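Local structure of beta2-microglobulin (Anolis carolinensis, 7CPO) at residues F23-E28 against C80-I85; A27-P32 against S55-W60; N36-L39 against I44-E47. The protein forms the light chain of the lizard MHC class I molecule, an immunoglobulin-type subunit that pairs with the heavy chain, which probably presents peptides. All blocks are in the same frame, centred on the assembly; numbering follows the deposited sequence.

Contact 1 (F23-E28 against C80-I85)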
loop_
_atom_site.group_PDB
_atom_site.type_symbol
_atom_site.label_atom_id
_atom_site.label_comp_id
_atom_site.label_asym_id
_atom_site.label_seq_id
_atom_site.Cartn_x
_atom_site.Cartn_y
_atom_site.Cartn_z
ATOM N N PHE B 23 9.016 -3.686 15.635
ATOM C CA PHE B 23 8.052 -4.752 15.438
ATOM C C PHE B 23 6.931 -4.218 14.561
ATOM O O PHE B 23 6.381 -3.154 14.851
ATOM C CB PHE B 23 7.504 -5.209 16.792
ATOM C CG PHE B 23 6.477 -6.299 16.705
ATOM C CD1 PHE B 23 6.758 -7.488 16.041
ATOM C CD2 PHE B 23 5.243 -6.146 17.313
ATOM C CE1 PHE B 23 5.813 -8.496 15.976
ATOM C CE2 PHE B 23 4.290 -7.150 17.250
ATOM C CZ PHE B 23 4.579 -8.328 16.582
ATOM N N HIS B 24 6.590 -4.952 13.503
ATOM C CA HIS B 24 5.558 -4.541 12.557
ATOM C C HIS B 24 4.445 -5.568 12.489
ATOM O O HIS B 24 4.692 -6.773 12.553
ATOM C CB HIS B 24 6.100 -4.371 11.132
ATOM C CG HIS B 24 7.316 -3.504 11.027
ATOM N ND1 HIS B 24 8.576 -3.942 11.383
ATOM C CD2 HIS B 24 7.473 -2.241 10.553
ATOM C CE1 HIS B 24 9.454 -2.978 11.153
ATOM N NE2 HIS B 24 8.812 -1.935 10.650
ATOM N N CYS B 25 3.221 -5.083 12.307
ATOM C CA CYS B 25 2.100 -5.915 11.897
ATOM C C CYS B 25 1.435 -5.271 10.682
ATOM O O CYS B 25 1.087 -4.085 10.706
ATOM C CB CYS B 25 1.103 -6.110 13.042
ATOM S SG CYS B 25 -0.325 -7.134 12.565
ATOM N N TYR B 26 1.265 -6.052 9.618
ATOM C CA TYR B 26 0.843 -5.533 8.324
ATOM C C TYR B 26 -0.330 -6.346 7.801
ATOM O O TYR B 26 -0.270 -7.578 7.759
ATOM C CB TYR B 26 2.003 -5.559 7.331
ATOM C CG TYR B 26 1.641 -5.067 5.959
ATOM C CD1 TYR B 26 1.305 -3.737 5.738
ATOM C CD2 TYR B 26 1.635 -5.934 4.874
ATOM C CE1 TYR B 26 0.974 -3.288 4.469
ATOM C CE2 TYR B 26 1.302 -5.496 3.615
ATOM C CZ TYR B 26 0.969 -4.172 3.416
ATOM O OH TYR B 26 0.636 -3.734 2.156
ATOM N N ALA B 27 -1.394 -5.656 7.423
ATOM C CA ALA B 27 -2.609 -6.267 6.920
ATOM C C ALA B 27 -2.899 -5.706 5.542
ATOM O O ALA B 27 -2.712 -4.513 5.298
ATOM C CB ALA B 27 -3.800 -6.004 7.838
ATOM N N GLU B 28 -3.361 -6.566 4.646
ATOM C CA GLU B 28 -3.650 -6.144 3.291
ATOM C C GLU B 28 -4.750 -7.037 2.740
ATOM O O GLU B 28 -5.129 -8.036 3.354
ATOM C CB GLU B 28 -2.383 -6.173 2.419
ATOM C CG GLU B 28 -1.852 -7.559 2.054
ATOM C CD GLU B 28 -0.829 -7.495 0.925
ATOM O OE1 GLU B 28 -0.338 -6.386 0.645
ATOM O OE2 GLU B 28 -0.502 -8.538 0.319
ATOM N N CYS B 80 0.328 -10.064 17.245
ATOM C CA CYS B 80 -0.516 -9.042 16.660
ATOM C C CYS B 80 -1.951 -9.545 16.665
ATOM O O CYS B 80 -2.226 -10.653 16.205
ATOM C CB CYS B 80 -0.050 -8.701 15.232
ATOM S SG CYS B 80 -1.229 -7.685 14.317
ATOM N N LYS B 81 -2.860 -8.739 17.192
ATOM C CA LYS B 81 -4.271 -9.082 17.256
ATOM C C LYS B 81 -5.019 -8.264 16.210
ATOM O O LYS B 81 -5.054 -7.029 16.289
ATOM C CB LYS B 81 -4.817 -8.818 18.657
ATOM C CG LYS B 81 -6.272 -9.193 18.875
ATOM C CD LYS B 81 -6.716 -8.712 20.256
ATOM C CE LYS B 81 -8.224 -8.540 20.352
ATOM N NZ LYS B 81 -8.637 -8.056 21.710
ATOM N N VAL B 82 -5.621 -8.952 15.242
ATOM C CA VAL B 82 -6.362 -8.333 14.145
ATOM C C VAL B 82 -7.845 -8.632 14.328
ATOM O O VAL B 82 -8.240 -9.800 14.429
ATOM C CB VAL B 82 -5.877 -8.851 12.780
ATOM C CG1 VAL B 82 -6.735 -8.269 11.649
ATOM C CG2 VAL B 82 -4.394 -8.550 12.580
ATOM N N GLU B 83 -8.663 -7.583 14.351
ATOM C CA GLU B 83 -10.116 -7.708 14.372
ATOM C C GLU B 83 -10.701 -7.092 13.107
ATOM O O GLU B 83 -10.303 -5.989 12.709
ATOM C CB GLU B 83 -10.705 -7.024 15.602
ATOM C CG GLU B 83 -10.008 -7.388 16.878
ATOM C CD GLU B 83 -10.313 -6.404 17.971
ATOM O OE1 GLU B 83 -9.406 -5.647 18.383
ATOM O OE2 GLU B 83 -11.478 -6.368 18.398
ATOM N N HIS B 84 -11.651 -7.793 12.485
ATOM C CA HIS B 84 -12.233 -7.345 11.224
ATOM C C HIS B 84 -13.587 -8.007 11.024
ATOM O O HIS B 84 -13.836 -9.106 11.521
ATOM C CB HIS B 84 -11.314 -7.659 10.035
ATOM C CG HIS B 84 -11.783 -7.081 8.737
ATOM N ND1 HIS B 84 -12.198 -7.863 7.681
ATOM C CD2 HIS B 84 -11.907 -5.798 8.324
ATOM C CE1 HIS B 84 -12.553 -7.087 6.673
ATOM N NE2 HIS B 84 -12.382 -5.830 7.036
ATOM N N ILE B 85 -14.440 -7.335 10.243
ATOM C CA ILE B 85 -15.817 -7.782 10.014
ATOM C C ILE B 85 -15.878 -9.206 9.474
ATOM O O ILE B 85 -16.867 -9.914 9.696
ATOM C CB ILE B 85 -16.524 -6.801 9.060
ATOM C CG1 ILE B 85 -18.011 -7.125 8.943
ATOM C CG2 ILE B 85 -15.869 -6.830 7.705
ATOM C CD1 ILE B 85 -18.860 -6.302 9.852
#

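Contact 2 (A27-P32 against S55-W60)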
loop_
_atom_site.group_PDB
_atom_site.type_symbol
_atom_site.label_atom_id
_atom_site.label_comp_id
_atom_site.label_asym_id
_atom_site.label_seq_id
_atom_site.Cartn_x
_atom_site.Cartn_y
_atom_site.Cartn_z
ATOM N N ALA B 27 -1.394 -5.656 7.423
ATOM C CA ALA B 27 -2.609 -6.267 6.920
ATOM C C ALA B 27 -2.899 -5.706 5.542
ATOM O O ALA B 27 -2.712 -4.513 5.298
ATOM C CB ALA B 27 -3.800 -6.004 7.838
ATOM N N GLU B 28 -3.361 -6.566 4.646
ATOM C CA GLU B 28 -3.650 -6.144 3.291
ATOM C C GLU B 28 -4.750 -7.037 2.740
ATOM O O GLU B 28 -5.129 -8.036 3.354
ATOM C CB GLU B 28 -2.383 -6.173 2.419
ATOM C CG GLU B 28 -1.852 -7.559 2.054
ATOM C CD GLU B 28 -0.829 -7.495 0.925
ATOM O OE1 GLU B 28 -0.338 -6.386 0.645
ATOM O OE2 GLU B 28 -0.502 -8.538 0.319
ATOM N N SER B 29 -5.291 -6.636 1.592
ATOM C CA SER B 29 -6.243 -7.423 0.820
ATOM C C SER B 29 -7.611 -7.542 1.489
ATOM O O SER B 29 -8.375 -8.446 1.161
ATOM C CB SER B 29 -5.670 -8.812 0.514
ATOM O OG SER B 29 -4.421 -8.684 -0.146
ATOM N N PHE B 30 -7.976 -6.629 2.389
ATOM C CA PHE B 30 -9.249 -6.718 3.102
ATOM C C PHE B 30 -10.207 -5.614 2.664
ATOM O O PHE B 30 -9.831 -4.621 2.037
ATOM C CB PHE B 30 -9.044 -6.663 4.624
ATOM C CG PHE B 30 -8.334 -5.416 5.111
ATOM C CD1 PHE B 30 -9.057 -4.307 5.535
ATOM C CD2 PHE B 30 -6.942 -5.357 5.145
ATOM C CE1 PHE B 30 -8.407 -3.161 5.979
ATOM C CE2 PHE B 30 -6.286 -4.215 5.583
ATOM C CZ PHE B 30 -7.022 -3.120 6.005
ATOM N N HIS B 31 -11.467 -5.806 3.030
ATOM C CA HIS B 31 -12.535 -4.879 2.721
ATOM C C HIS B 31 -13.733 -5.205 3.600
ATOM O O HIS B 31 -14.021 -6.388 3.816
ATOM C CB HIS B 31 -12.910 -4.980 1.241
ATOM C CG HIS B 31 -13.573 -3.750 0.718
ATOM N ND1 HIS B 31 -14.869 -3.407 1.049
ATOM C CD2 HIS B 31 -13.115 -2.767 -0.096
ATOM C CE1 HIS B 31 -15.179 -2.266 0.462
ATOM N NE2 HIS B 31 -14.133 -1.856 -0.236
ATOM N N PRO B 32 -14.454 -4.207 4.145
ATOM C CA PRO B 32 -14.288 -2.745 4.170
ATOM C C PRO B 32 -13.037 -2.333 4.964
ATOM O O PRO B 32 -12.380 -3.205 5.521
ATOM C CB PRO B 32 -15.573 -2.272 4.857
ATOM C CG PRO B 32 -15.945 -3.407 5.736
ATOM C CD PRO B 32 -15.638 -4.623 4.918
ATOM N N SER B 55 -4.266 3.270 2.702
ATOM C CA SER B 55 -4.217 3.241 1.249
ATOM C C SER B 55 -4.789 1.917 0.750
ATOM O O SER B 55 -5.143 1.032 1.536
ATOM C CB SER B 55 -2.785 3.443 0.746
ATOM O OG SER B 55 -2.001 2.297 1.043
ATOM N N PHE B 56 -4.892 1.796 -0.576
ATOM C CA PHE B 56 -5.421 0.586 -1.193
ATOM C C PHE B 56 -4.677 0.319 -2.490
ATOM O O PHE B 56 -3.888 1.139 -2.957
ATOM C CB PHE B 56 -6.935 0.661 -1.440
ATOM C CG PHE B 56 -7.409 1.932 -2.141
ATOM C CD1 PHE B 56 -7.515 1.986 -3.515
ATOM C CD2 PHE B 56 -7.773 3.053 -1.407
ATOM C CE1 PHE B 56 -7.971 3.123 -4.158
ATOM C CE2 PHE B 56 -8.225 4.204 -2.042
ATOM C CZ PHE B 56 -8.325 4.238 -3.424
ATOM N N LYS B 57 -4.926 -0.860 -3.053
ATOM C CA LYS B 57 -4.315 -1.314 -4.289
ATOM C C LYS B 57 -5.276 -1.117 -5.444
ATOM O O LYS B 57 -6.440 -0.731 -5.268
ATOM C CB LYS B 57 -3.920 -2.794 -4.210
ATOM C CG LYS B 57 -2.970 -3.179 -3.083
ATOM C CD LYS B 57 -2.666 -4.682 -3.121
ATOM C CE LYS B 57 -2.343 -5.202 -1.726
ATOM N NZ LYS B 57 -1.042 -4.680 -1.234
ATOM N N LYS B 58 -4.786 -1.455 -6.640
ATOM C CA LYS B 58 -5.571 -1.312 -7.857
ATOM C C LYS B 58 -6.770 -2.240 -7.871
ATOM O O LYS B 58 -7.662 -2.046 -8.698
ATOM C CB LYS B 58 -4.701 -1.574 -9.094
ATOM C CG LYS B 58 -4.216 -3.018 -9.203
ATOM C CD LYS B 58 -2.965 -3.161 -10.077
ATOM C CE LYS B 58 -3.296 -3.728 -11.463
ATOM N NZ LYS B 58 -2.057 -4.224 -12.153
ATOM N N ASP B 59 -6.811 -3.243 -6.985
ATOM C CA ASP B 59 -7.979 -4.105 -6.835
ATOM C C ASP B 59 -8.935 -3.599 -5.759
ATOM O O ASP B 59 -9.908 -4.288 -5.427
ATOM C CB ASP B 59 -7.547 -5.552 -6.546
ATOM C CG ASP B 59 -6.973 -5.746 -5.141
ATOM O OD1 ASP B 59 -6.861 -4.770 -4.357
ATOM O OD2 ASP B 59 -6.616 -6.903 -4.817
ATOM N N TRP B 60 -8.642 -2.429 -5.188
ATOM C CA TRP B 60 -9.445 -1.641 -4.258
ATOM C C TRP B 60 -9.281 -2.109 -2.814
ATOM O O TRP B 60 -9.812 -1.441 -1.909
ATOM C CB TRP B 60 -10.940 -1.630 -4.617
ATOM C CG TRP B 60 -11.220 -1.143 -6.022
ATOM C CD1 TRP B 60 -11.622 -1.904 -7.092
ATOM C CD2 TRP B 60 -11.120 0.207 -6.506
ATOM N NE1 TRP B 60 -11.785 -1.103 -8.205
ATOM C CE2 TRP B 60 -11.485 0.192 -7.873
ATOM C CE3 TRP B 60 -10.787 1.432 -5.910
ATOM C CZ2 TRP B 60 -11.507 1.351 -8.658
ATOM C CZ3 TRP B 60 -10.809 2.592 -6.697
ATOM C CH2 TRP B 60 -11.167 2.535 -8.058
#

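Contact 3 (N36-L39 against I44-E47)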
loop_
_atom_site.group_PDB
_atom_site.type_symbol
_atom_site.label_atom_id
_atom_site.label_comp_id
_atom_site.label_asym_id
_atom_site.label_seq_id
_atom_site.Cartn_x
_atom_site.Cartn_y
_atom_site.Cartn_z
ATOM N N ASN B 36 -9.016 -3.229 13.204
ATOM C CA ASN B 36 -8.301 -2.902 14.424
ATOM C C ASN B 36 -7.132 -3.861 14.583
ATOM O O ASN B 36 -7.308 -5.083 14.540
ATOM C CB ASN B 36 -9.221 -2.942 15.640
ATOM C CG ASN B 36 -8.521 -2.450 16.887
ATOM O OD1 ASN B 36 -8.271 -1.251 17.034
ATOM N ND2 ASN B 36 -8.184 -3.370 17.790
ATOM N N ILE B 37 -5.941 -3.295 14.765
ATOM C CA ILE B 37 -4.687 -4.028 14.787
ATOM C C ILE B 37 -3.946 -3.607 16.041
ATOM O O ILE B 37 -3.609 -2.429 16.194
ATOM C CB ILE B 37 -3.843 -3.743 13.538
ATOM C CG1 ILE B 37 -4.578 -4.249 12.298
ATOM C CG2 ILE B 37 -2.482 -4.383 13.673
ATOM C CD1 ILE B 37 -4.283 -3.478 11.055
ATOM N N THR B 38 -3.697 -4.562 16.935
ATOM C CA THR B 38 -3.092 -4.291 18.233
ATOM C C THR B 38 -1.811 -5.099 18.364
ATOM O O THR B 38 -1.833 -6.328 18.231
ATOM C CB THR B 38 -4.055 -4.633 19.373
ATOM O OG1 THR B 38 -5.235 -3.832 19.261
ATOM C CG2 THR B 38 -3.400 -4.356 20.712
ATOM N N LEU B 39 -0.700 -4.405 18.611
ATOM C CA LEU B 39 0.578 -5.049 18.882
ATOM C C LEU B 39 0.606 -5.545 20.314
ATOM O O LEU B 39 0.331 -4.781 21.244
ATOM C CB LEU B 39 1.733 -4.077 18.671
ATOM C CG LEU B 39 2.179 -3.800 17.248
ATOM C CD1 LEU B 39 0.975 -3.793 16.304
ATOM C CD2 LEU B 39 2.935 -2.484 17.235
ATOM N N ILE B 44 0.009 -8.315 26.386
ATOM C CA ILE B 44 -0.351 -6.969 26.830
ATOM C C ILE B 44 -0.115 -5.987 25.680
ATOM O O ILE B 44 0.980 -5.999 25.098
ATOM C CB ILE B 44 0.456 -6.547 28.073
ATOM C CG1 ILE B 44 0.296 -7.580 29.198
ATOM C CG2 ILE B 44 0.066 -5.148 28.533
ATOM C CD1 ILE B 44 -1.160 -7.886 29.573
ATOM N N PRO B 45 -1.090 -5.139 25.338
ATOM C CA PRO B 45 -0.875 -4.143 24.275
ATOM C C PRO B 45 0.369 -3.298 24.514
ATOM O O PRO B 45 0.607 -2.809 25.621
ATOM C CB PRO B 45 -2.146 -3.287 24.334
ATOM C CG PRO B 45 -3.193 -4.229 24.842
ATOM C CD PRO B 45 -2.473 -5.110 25.847
ATOM N N MET B 46 1.171 -3.136 23.460
ATOM C CA MET B 46 2.382 -2.328 23.546
ATOM C C MET B 46 2.027 -0.847 23.634
ATOM O O MET B 46 0.946 -0.422 23.224
ATOM C CB MET B 46 3.276 -2.577 22.327
ATOM C CG MET B 46 3.642 -4.051 22.111
ATOM S SD MET B 46 4.778 -4.361 20.741
ATOM C CE MET B 46 6.294 -3.624 21.355
ATOM N N GLU B 47 2.934 -0.055 24.197
ATOM C CA GLU B 47 2.732 1.383 24.170
ATOM C C GLU B 47 3.502 1.969 22.982
ATOM O O GLU B 47 4.260 1.274 22.302
ATOM C CB GLU B 47 3.179 2.028 25.487
ATOM C CG GLU B 47 2.450 1.594 26.777
ATOM C CD GLU B 47 3.410 1.470 27.965
ATOM O OE1 GLU B 47 4.345 2.295 28.046
ATOM O OE2 GLU B 47 3.236 0.566 28.820
#

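Contact 1 (F23-E28 against C80-I85)
Cys80 is joined to Cys25 by a disulfide, SG to SG at 2.0 Å, that spans the interior between strand 78-83 and strand 21-30. Each sulfur stands anti to its own backbone nitrogen (chi1 169° in Cys80, 179° in Cys25), an orientation that carries both CB-SG bonds into the gap between the strands. The CB atoms of Cys25 and Cys80 are 3.6 Å apart, and the CB-SG-SG-CB torsion is -63°. Between the CA atoms of Cys25 and Cys80 the distance is 6.3 Å. Val7 and Ile37 are further apolar neighbours of Cys25, burying the bridge. Two residues on, Val82 again faces strand 21-30; its CG2 branch reaches the flank of the bridge at 4.3 Å from Cys25 SG, a loose apolar touch. Beyond it, His84 turns to other partners: its ring meets Phe30 edge-to-face and uses NE2 to bond Pro32 O. A buried cystine pinning together the two face-packed sheets is the hallmark of the immunoglobulin fold, here a C1-set domain.

Contact 2 (A27-P32 against S55-W60)
Glu28 and Lys57 reach each other from backbones that stay well apart, with Glu28 CA 8.3 Å from Phe56 CA and 8.2 Å between the CA atoms of Ser29 and Lys57. In the immunoglobulin sandwich the contact joins a strand corner to a neighbouring turn at one end: strand 21-30 turns a corner at Ser29, and the chain leaving strand 49-56 enters a type I turn from Lys57 to Trp60, closed by Trp60 N to Lys57 O. A salt bridge spans the gap. The two side chains cross at about a right angle, and Lys57, straight until its last bond turns (chi4 -69°), brings NZ to 2.6 Å from Glu28 OE1. The ammonium comes from above the carboxylate, 50° out of its plane. Glu63 OE2 is a second anionic partner of NZ, so the lysine cation probably eases the repulsion between two acids. Replacing Glu28 by alanine removes the carboxylate, and Lys57 would probably keep Glu63 as its mate of the two and be freer to turn at its amino end. Ser29 adds a looser touch, OG lying 4.4 Å from Lys57 CE. Further along, Trp60 engages the MHC class I heavy chain, giving NE1 to Asp123 and receiving Gln98 NE2 at its carbonyl oxygen, both partners being residues of the heavy chain. His31, just before a cis bond to Pro32, rests against Phe62 and presents a ring edge to the turn, CD2 lying 4.0 Å from Trp60 O, which sits in the plane of the imidazole.

Contact 3 (N36-L39 against I44-E47)
Leu39 and Met46 are tied by the backbone hydrogen bond of this contact, Met46 N to Leu39 O at 2.9 Å. The bond is nearly straight, with 165° at the hydrogen, although the donor is tilted 29° from the carbonyl plane. The same oxygen takes a CA-H...O contact from Pro45 CA at 3.3 Å, a weaker interaction that supplements the Met46 N-H, so one acceptor is approached by two consecutive residues. Apolar contacts follow on two separate patches. At the inner one, Met46 CG passes beside the Leu39 carbonyl and the chain then runs to a sulfur that rests 3.7 Å from Leu39 CB. Both side chains also pack on Phe23, while Leu39 reaches Val66 and Ala68 and Met46 reaches Val70, which places the pair at the margin of the core between the sheets. At the outer patch, Thr38 and Pro45 cross obliquely: Thr38 CG2, set anti to the threonine nitrogen, comes within 4.0 Å of Pro45 CB, with Pro45 CG hardly farther. Among polar side chains, Asn36 ND2 makes a weak, bent hydrogen bond to Thr38 OG1 (3.3 Å, 124°) within its own strand, and its firmer tie is to Glu83 OE1 on strand 78-83. The Leu39-Met46 bond, with the packing of Leu39 on Met46 and Thr38 on Pro45, fastens a short beta hairpin, in which the two-residue strand 44-45 folds back antiparallel on strand 36-41 at the outer edge of one sheet of the immunoglobulin sandwich.

From the N terminus, after strand 6-11, strand 21-30 serves two contacts: its residues 23-28 enter contact 1, and 27-32, sharing Ala27 and Glu28, begin contact 2. The chain next forms the hairpin of contact 3, the shortest loop, then reaches 55-60 to close contact 2, and only at 80-85 closes contact 1. Contact 3 is therefore nested inside both other loops, while contacts 1 and 2 start from the same strand and contact 2 closes first. Contact 1 ties sheet to sheet near the centre; contact 2 joins a strand corner to a turn at an end of the sandwich where Trp60 bonds the heavy chain; contact 3 lies across the chain's centre from it, about 22 Å away between centres, along a sheet edge.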